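Local coordinates for protein WlaRA, TDP-fucose-3,4-ketoisomerase (Campylobacter jejuni subsp. jejuni 81116, PDB 5TPV) that belongs to the WxcM-like family of the cupin clan, built on a small beta-barrel, and holds thymidine-5'-diphosphate in a pocket partly formed by the barrel, at residues Gly47-Phe58 with Gly86-Met97. Residues are numbered along the deposited sequence; the frame is centred on the assembly and turned at random.
With TYD (thymidine-5'-diphosphate), chain E.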
# COMPACT_ATOMS: atom_id res chain seq x y z
N GLY B 47 -2.46 -17.28 3.90
CA GLY B 47 -2.39 -17.27 5.34
C GLY B 47 -2.02 -18.63 5.89
O GLY B 47 -0.98 -19.18 5.56
N ASP B 48 -2.86 -19.14 6.80
CA ASP B 48 -2.51 -20.30 7.62
C ASP B 48 -1.33 -20.04 8.57
O ASP B 48 -0.39 -20.84 8.73
CB ASP B 48 -2.30 -21.54 6.73
CG ASP B 48 -3.59 -22.00 6.06
OD1 ASP B 48 -4.60 -22.16 6.78
OD2 ASP B 48 -3.57 -22.26 4.83
N HIS B 49 -1.39 -18.90 9.25
CA HIS B 49 -0.41 -18.64 10.28
C HIS B 49 -0.87 -17.47 11.14
O HIS B 49 -1.76 -16.73 10.78
CB HIS B 49 0.96 -18.33 9.69
CG HIS B 49 0.94 -17.20 8.70
ND1 HIS B 49 1.01 -15.88 9.08
CD2 HIS B 49 0.82 -17.20 7.35
CE1 HIS B 49 0.96 -15.11 8.00
NE2 HIS B 49 0.86 -15.89 6.93
N ALA B 50 -0.20 -17.30 12.26
CA ALA B 50 -0.36 -16.14 13.11
C ALA B 50 0.97 -15.52 13.25
O ALA B 50 2.03 -16.12 12.92
CB ALA B 50 -0.90 -16.57 14.47
N ASN B 51 0.93 -14.26 13.68
CA ASN B 51 2.14 -13.46 13.78
C ASN B 51 2.23 -12.88 15.19
O ASN B 51 1.23 -12.31 15.75
CB ASN B 51 2.19 -12.34 12.71
CG ASN B 51 2.19 -12.87 11.28
OD1 ASN B 51 1.18 -13.42 10.79
ND2 ASN B 51 3.29 -12.71 10.59
N LEU B 52 3.41 -13.08 15.78
CA LEU B 52 3.69 -12.72 17.19
C LEU B 52 3.69 -11.22 17.47
O LEU B 52 3.15 -10.77 18.48
CB LEU B 52 5.03 -13.30 17.62
CG LEU B 52 5.11 -14.81 17.89
CD1 LEU B 52 6.57 -15.22 17.89
CD2 LEU B 52 4.45 -15.14 19.23
N ASN B 53 4.24 -10.44 16.54
CA ASN B 53 4.31 -8.98 16.68
C ASN B 53 3.41 -8.12 15.80
O ASN B 53 3.04 -7.02 16.20
CB ASN B 53 5.77 -8.58 16.48
CG ASN B 53 6.70 -9.45 17.32
OD1 ASN B 53 6.40 -9.68 18.49
ND2 ASN B 53 7.81 -9.91 16.74
N SER B 54 3.16 -8.53 14.56
CA SER B 54 2.61 -7.63 13.55
C SER B 54 1.11 -7.53 13.76
O SER B 54 0.40 -8.52 14.02
CB SER B 54 2.86 -8.17 12.14
OG SER B 54 4.24 -8.34 11.85
N GLU B 55 0.66 -6.30 13.57
CA GLU B 55 -0.72 -6.01 13.27
C GLU B 55 -0.88 -5.75 11.74
O GLU B 55 0.08 -5.48 11.02
CB GLU B 55 -1.09 -4.76 14.07
CG GLU B 55 -1.12 -4.96 15.57
CD GLU B 55 -1.18 -3.63 16.31
OE1 GLU B 55 -2.23 -2.92 16.26
OE2 GLU B 55 -0.15 -3.30 16.93
N PHE B 56 -2.12 -5.83 11.29
CA PHE B 56 -2.45 -5.86 9.86
C PHE B 56 -3.71 -5.05 9.62
O PHE B 56 -4.58 -5.03 10.47
CB PHE B 56 -2.70 -7.26 9.34
CG PHE B 56 -1.48 -8.10 9.39
CD1 PHE B 56 -0.48 -7.93 8.46
CD2 PHE B 56 -1.32 -9.06 10.39
CE1 PHE B 56 0.71 -8.64 8.53
CE2 PHE B 56 -0.13 -9.80 10.46
CZ PHE B 56 0.88 -9.57 9.55
N ILE B 57 -3.75 -4.35 8.48
CA ILE B 57 -5.03 -4.06 7.80
C ILE B 57 -5.10 -4.68 6.40
O ILE B 57 -4.21 -4.52 5.59
CB ILE B 57 -5.20 -2.54 7.69
CG1 ILE B 57 -5.36 -1.94 9.06
CG2 ILE B 57 -6.47 -2.15 6.95
CD1 ILE B 57 -5.25 -0.44 9.05
N PHE B 58 -6.19 -5.36 6.11
CA PHE B 58 -6.42 -6.09 4.87
C PHE B 58 -7.49 -5.29 4.10
O PHE B 58 -8.54 -4.94 4.65
CB PHE B 58 -7.01 -7.50 5.15
CG PHE B 58 -6.11 -8.40 5.95
CD1 PHE B 58 -5.10 -9.10 5.34
CD2 PHE B 58 -6.25 -8.51 7.33
CE1 PHE B 58 -4.22 -9.88 6.08
CE2 PHE B 58 -5.39 -9.30 8.08
CZ PHE B 58 -4.38 -9.99 7.45
N GLY B 86 -11.62 -1.82 5.34
CA GLY B 86 -10.63 -2.84 5.59
C GLY B 86 -10.84 -3.48 6.94
O GLY B 86 -11.55 -2.97 7.82
N LEU B 87 -10.16 -4.60 7.09
CA LEU B 87 -10.16 -5.36 8.33
C LEU B 87 -8.86 -5.15 9.03
O LEU B 87 -7.81 -5.57 8.51
CB LEU B 87 -10.32 -6.84 8.01
CG LEU B 87 -10.14 -7.79 9.22
CD1 LEU B 87 -11.21 -7.51 10.26
CD2 LEU B 87 -10.26 -9.21 8.71
N TYR B 88 -8.93 -4.44 10.15
CA TYR B 88 -7.85 -4.40 11.15
C TYR B 88 -7.88 -5.65 12.05
O TYR B 88 -8.94 -6.01 12.60
CB TYR B 88 -8.02 -3.18 12.03
CG TYR B 88 -7.10 -3.22 13.22
CD1 TYR B 88 -5.79 -2.83 13.11
CD2 TYR B 88 -7.54 -3.73 14.45
CE1 TYR B 88 -4.90 -2.96 14.17
CE2 TYR B 88 -6.67 -3.85 15.53
CZ TYR B 88 -5.37 -3.44 15.39
OH TYR B 88 -4.52 -3.56 16.46
N ILE B 89 -6.74 -6.31 12.23
CA ILE B 89 -6.63 -7.32 13.25
C ILE B 89 -5.41 -7.05 14.08
O ILE B 89 -4.40 -6.60 13.58
CB ILE B 89 -6.52 -8.76 12.75
CG1 ILE B 89 -5.15 -9.07 12.09
CG2 ILE B 89 -7.68 -9.07 11.85
CD1 ILE B 89 -4.97 -10.53 11.68
N ASP B 90 -5.51 -7.38 15.35
CA ASP B 90 -4.37 -7.20 16.28
C ASP B 90 -3.40 -8.37 16.12
O ASP B 90 -3.69 -9.34 15.41
CB ASP B 90 -4.93 -7.20 17.70
CG ASP B 90 -4.10 -6.36 18.69
OD1 ASP B 90 -4.78 -5.85 19.62
OD2 ASP B 90 -2.86 -6.23 18.53
N LYS B 91 -2.27 -8.30 16.78
CA LYS B 91 -1.31 -9.41 16.71
C LYS B 91 -1.79 -10.75 17.31
O LYS B 91 -2.79 -10.82 18.02
CB LYS B 91 0.01 -9.00 17.33
CG LYS B 91 -0.06 -8.50 18.75
CD LYS B 91 1.34 -8.30 19.29
CE LYS B 91 1.39 -7.15 20.27
NZ LYS B 91 2.72 -7.02 20.94
N MET B 92 -1.15 -11.85 16.94
CA MET B 92 -1.51 -13.18 17.49
C MET B 92 -2.96 -13.45 17.20
O MET B 92 -3.78 -13.83 18.06
CB MET B 92 -1.17 -13.30 19.00
CG MET B 92 0.28 -13.64 19.24
SD MET B 92 0.72 -15.21 18.43
CE MET B 92 0.21 -16.42 19.64
N ILE B 93 -3.30 -13.23 15.94
CA ILE B 93 -4.54 -13.74 15.48
C ILE B 93 -4.24 -14.57 14.25
O ILE B 93 -3.54 -14.12 13.35
CB ILE B 93 -5.50 -12.59 15.23
CG1 ILE B 93 -5.72 -11.81 16.53
CG2 ILE B 93 -6.79 -13.12 14.62
CD1 ILE B 93 -6.92 -10.88 16.56
N TRP B 94 -4.75 -15.80 14.26
CA TRP B 94 -4.53 -16.72 13.14
C TRP B 94 -5.52 -16.33 12.04
O TRP B 94 -6.68 -15.94 12.30
CB TRP B 94 -4.84 -18.13 13.58
CG TRP B 94 -4.68 -19.20 12.56
CD1 TRP B 94 -5.58 -19.59 11.61
CD2 TRP B 94 -3.57 -20.08 12.44
NE1 TRP B 94 -5.09 -20.68 10.91
CE2 TRP B 94 -3.85 -20.98 11.39
CE3 TRP B 94 -2.37 -20.21 13.14
CZ2 TRP B 94 -2.97 -21.97 11.00
CZ3 TRP B 94 -1.49 -21.22 12.75
CH2 TRP B 94 -1.79 -22.08 11.69
N LYS B 95 -5.06 -16.48 10.81
CA LYS B 95 -5.90 -16.13 9.67
C LYS B 95 -5.66 -17.03 8.48
O LYS B 95 -4.57 -17.54 8.29
CB LYS B 95 -5.70 -14.64 9.31
CG LYS B 95 -4.65 -14.30 8.28
CD LYS B 95 -3.24 -14.43 8.75
CE LYS B 95 -2.92 -13.55 9.94
NZ LYS B 95 -1.51 -13.78 10.26
N GLN B 96 -6.72 -17.20 7.72
CA GLN B 96 -6.70 -17.83 6.43
C GLN B 96 -7.62 -17.09 5.43
O GLN B 96 -8.71 -16.64 5.76
CB GLN B 96 -7.12 -19.29 6.65
CG GLN B 96 -7.13 -20.13 5.39
CD GLN B 96 -7.79 -21.49 5.62
OE1 GLN B 96 -8.96 -21.57 6.00
NE2 GLN B 96 -7.04 -22.57 5.37
N MET B 97 -7.16 -16.93 4.19
CA MET B 97 -7.93 -16.26 3.15
C MET B 97 -8.16 -17.10 1.94
O MET B 97 -7.26 -17.82 1.54
CB MET B 97 -7.21 -15.04 2.70
CG MET B 97 -6.96 -14.25 3.95
SD MET B 97 -5.85 -12.91 3.68
CE MET B 97 -4.43 -13.86 4.28
PA TYD E . 3.40 -15.96 4.04
O1A TYD E . 4.11 -17.14 4.67
O2A TYD E . 2.93 -14.82 4.91
O3A TYD E . 2.14 -16.51 3.21
PB TYD E . 0.80 -15.63 3.08
O1B TYD E . -0.18 -16.56 2.41
O2B TYD E . 0.45 -15.29 4.51
O3B TYD E . 1.22 -14.45 2.23
O5' TYD E . 4.35 -15.36 2.89
C5' TYD E . 4.54 -16.05 1.66
C4' TYD E . 6.02 -16.29 1.43
O4' TYD E . 6.63 -15.10 0.93
C3' TYD E . 6.73 -16.67 2.72
O3' TYD E . 7.33 -17.96 2.59
C2' TYD E . 7.80 -15.62 2.95
C1' TYD E . 7.69 -14.65 1.78
N1 TYD E . 7.40 -13.31 2.27
C2 TYD E . 8.43 -12.34 2.31
O2 TYD E . 9.57 -12.64 1.92
N3 TYD E . 8.19 -11.10 2.76
C4 TYD E . 6.98 -10.74 3.19
O4 TYD E . 6.77 -9.58 3.61
C5 TYD E . 5.88 -11.74 3.16
C5M TYD E . 4.50 -11.38 3.64
C6 TYD E . 6.16 -13.02 2.69
O HOH W 1 -1.46 -12.80 13.21
O HOH W 2 4.86 -8.67 20.85
O HOH W 3 -1.83 -10.16 13.49
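Lys-95 folds back along His-49 at the buried end of this contact, its CD set over the rim of one face of the imidazole. Bends at chi2 and chi3 (-73° and -59°) bring its NZ to His-49 O, a 3.0 Å hydrogen bond made from above the carbonyl plane. NZ also lies 2.8 Å from Asn-51 OD1 and donates to a water that links Asn-51 N with Ile-93 O. Here the strands form a G1 beta bulge: Asp-48 and His-49 both face Lys-95, and Asp-48 N bonds to Lys-95 O at 2.8 Å. Gly-47 N and His-49 NE2 hold the diphosphate of thymidine-5'-diphosphate, NE2 reaching O2B nearly straight, near the plane of its ring. Trp-94 lays one ring face against the Asp-48/His-49 backbone.

The second antiparallel pairing, Phe-56 to Phe-58 with Leu-87 to Ile-89, is closed by apolar side chains. Ile-89 CD1 meets the edge of the Phe-58 ring (3.8 Å to CE2), and Met-97 SD makes an oblique Met-aromatic contact with that ring.

The solvent side is looser: Lys-91 runs its CD past Leu-52 O, and a water bridges its NZ to Asn-53 OD1.

Each segment thus passes from one sheet of the cupin barrel to the other. Glu-118 hydrogen-bonds to Asn-51 ND2, Ile-67 of strand 65-70 packs on Phe-58 and Met-97, strand 119-120 runs beside strand 46-51, and strand 105-110 beside strand 56-62.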